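PDB 2W07: minor pilin subunit PapF from Escherichia coli, which serves as a minor subunit of the fimbriae, or pili, the surface filaments that enable the bacterium to colonize the epithelium of host organs. Local coordinates for residues B[70-75]-B[84-89]. The protein carries 1 engineered substitution. Residues are numbered along the deposited sequence; the frame is centred on the assembly and turned at random.
Sequences QNNVLA and ALYQGK
V73 and A84 face each other in the antiparallel β hairpin of strands 73-75 and 81-87, at the margin of the larger sheet of this pilin, which has the incomplete immunoglobulin-like fold of chaperone-usher subunits. They form a non-hydrogen-bonded pair with their CA atoms 4.1 Å apart. Both side chains lie on one face of the sheet, where V73 CG2 meets A84 CB at 3.8 Å; a β-branched residue suits the strand, and the small methyl of alanine is consistent with the close approach of the two strands.

N72, just before the short strand, grips L85 at both ends of its backbone. Its carbonyl O accepts the amide N of L85 at 2.7 Å, nearly in line with the C=O bond, and A84 CA adds a CH···O contact to the same oxygen. The side chain then returns a bond: ND2 donates to L85 O at 2.9 Å, almost straight at 175°. That oxygen lies in the plane of the asparagine amide. A chi1 of 67° places CG beside both the backbone N and C, swinging the amide toward the neighbouring strand. The backbone N of N72 is too far from L85 O to bond, and the side-chain amide of this buried asparagine takes its place.

Away from V73 and A84, L74 CD1 and L85 CD1 make a looser apolar contact at 4.1 Å, and L85 also packs on an apolar side chain of the other protein chain. Y86 turns a ring face to N72, whose ND2 stands 3.9 Å above the ring plane, displaced toward the rim near CZ.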
loop_
_atom_site.group_PDB
_atom_site.type_symbol
_atom_site.label_atom_id
_atom_site.label_comp_id
_atom_site.label_asym_id
_atom_site.label_seq_id
_atom_site.Cartn_x
_atom_site.Cartn_y
_atom_site.Cartn_z
ATOM N N GLN B 70 -15.459 16.615 12.034
ATOM C CA GLN B 70 -14.998 16.508 10.650
ATOM C C GLN B 70 -14.070 15.300 10.518
ATOM O O GLN B 70 -13.302 14.997 11.431
ATOM C CB GLN B 70 -14.279 17.793 10.220
ATOM C CG GLN B 70 -15.162 19.039 10.277
ATOM C CD GLN B 70 -15.463 19.487 11.700
ATOM O OE1 GLN B 70 -16.512 20.077 11.973
ATOM N NE2 GLN B 70 -14.535 19.217 12.613
ATOM N N ASN B 71 -14.142 14.610 9.384
ATOM C CA ASN B 71 -13.324 13.419 9.172
ATOM C C ASN B 71 -12.390 13.522 7.976
ATOM O O ASN B 71 -11.938 12.502 7.446
ATOM C CB ASN B 71 -14.233 12.205 8.995
ATOM C CG ASN B 71 -15.114 12.319 7.767
ATOM O OD1 ASN B 71 -15.469 13.425 7.346
ATOM N ND2 ASN B 71 -15.484 11.179 7.190
ATOM N N ASN B 72 -12.085 14.745 7.556
ATOM C CA ASN B 72 -11.215 14.940 6.406
ATOM C C ASN B 72 -10.394 16.204 6.573
ATOM O O ASN B 72 -9.979 16.825 5.588
ATOM C CB ASN B 72 -12.061 15.051 5.139
ATOM C CG ASN B 72 -12.910 16.308 5.119
ATOM O OD1 ASN B 72 -13.569 16.641 6.106
ATOM N ND2 ASN B 72 -12.904 17.011 3.992
ATOM N N VAL B 73 -10.156 16.582 7.825
ATOM C CA VAL B 73 -9.413 17.796 8.114
ATOM C C VAL B 73 -8.169 17.559 8.950
ATOM O O VAL B 73 -8.228 16.957 10.021
ATOM C CB VAL B 73 -10.310 18.828 8.834
ATOM C CG1 VAL B 73 -9.536 20.110 9.081
ATOM C CG2 VAL B 73 -11.548 19.109 7.994
ATOM N N LEU B 74 -7.043 18.046 8.442
ATOM C CA LEU B 74 -5.764 17.919 9.118
ATOM C C LEU B 74 -5.524 19.159 9.958
ATOM O O LEU B 74 -5.864 20.267 9.552
ATOM C CB LEU B 74 -4.632 17.803 8.096
ATOM C CG LEU B 74 -4.600 16.591 7.167
ATOM C CD1 LEU B 74 -3.571 16.819 6.069
ATOM C CD2 LEU B 74 -4.269 15.348 7.979
ATOM N N ALA B 75 -4.938 18.976 11.132
ATOM C CA ALA B 75 -4.631 20.106 11.989
ATOM C C ALA B 75 -3.344 20.699 11.436
ATOM O O ALA B 75 -2.625 20.044 10.680
ATOM C CB ALA B 75 -4.427 19.639 13.430
ATOM N N ALA B 84 -8.548 20.957 4.938
ATOM C CA ALA B 84 -9.543 19.939 4.604
ATOM C C ALA B 84 -9.160 19.277 3.282
ATOM O O ALA B 84 -8.654 19.941 2.381
ATOM C CB ALA B 84 -10.931 20.574 4.494
ATOM N N LEU B 85 -9.408 17.974 3.162
ATOM C CA LEU B 85 -9.059 17.243 1.944
ATOM C C LEU B 85 -10.264 16.653 1.214
ATOM O O LEU B 85 -11.219 16.188 1.840
ATOM C CB LEU B 85 -8.079 16.107 2.266
ATOM C CG LEU B 85 -6.771 16.409 3.003
ATOM C CD1 LEU B 85 -5.962 15.126 3.136
ATOM C CD2 LEU B 85 -5.978 17.459 2.253
ATOM N N TYR B 86 -10.201 16.669 -0.115
ATOM C CA TYR B 86 -11.263 16.128 -0.955
ATOM C C TYR B 86 -10.665 15.302 -2.095
ATOM O O TYR B 86 -9.591 15.622 -2.603
ATOM C CB TYR B 86 -12.119 17.255 -1.544
ATOM C CG TYR B 86 -12.821 18.108 -0.510
ATOM C CD1 TYR B 86 -12.132 19.102 0.185
ATOM C CD2 TYR B 86 -14.169 17.903 -0.207
ATOM C CE1 TYR B 86 -12.764 19.870 1.155
ATOM C CE2 TYR B 86 -14.815 18.669 0.764
ATOM C CZ TYR B 86 -14.102 19.650 1.441
ATOM O OH TYR B 86 -14.723 20.410 2.404
ATOM N N GLN B 87 -11.363 14.239 -2.482
ATOM C CA GLN B 87 -10.914 13.374 -3.564
ATOM C C GLN B 87 -11.172 14.050 -4.903
ATOM O O GLN B 87 -12.219 14.657 -5.108
ATOM C CB GLN B 87 -11.652 12.039 -3.512
ATOM C CG GLN B 87 -11.385 11.238 -2.249
ATOM C CD GLN B 87 -12.242 9.988 -2.154
ATOM O OE1 GLN B 87 -13.468 10.068 -2.121
ATOM N NE2 GLN B 87 -11.597 8.826 -2.107
ATOM N N GLY B 88 -10.204 13.946 -5.809
ATOM C CA GLY B 88 -10.343 14.545 -7.122
ATOM C C GLY B 88 -10.347 16.056 -7.080
ATOM O O GLY B 88 -10.195 16.654 -6.014
ATOM N N LYS B 89 -10.511 16.676 -8.245
ATOM C CA LYS B 89 -10.543 18.130 -8.351
ATOM C C LYS B 89 -11.934 18.622 -7.976
ATOM O O LYS B 89 -12.926 18.241 -8.596
ATOM C CB LYS B 89 -10.200 18.565 -9.771
#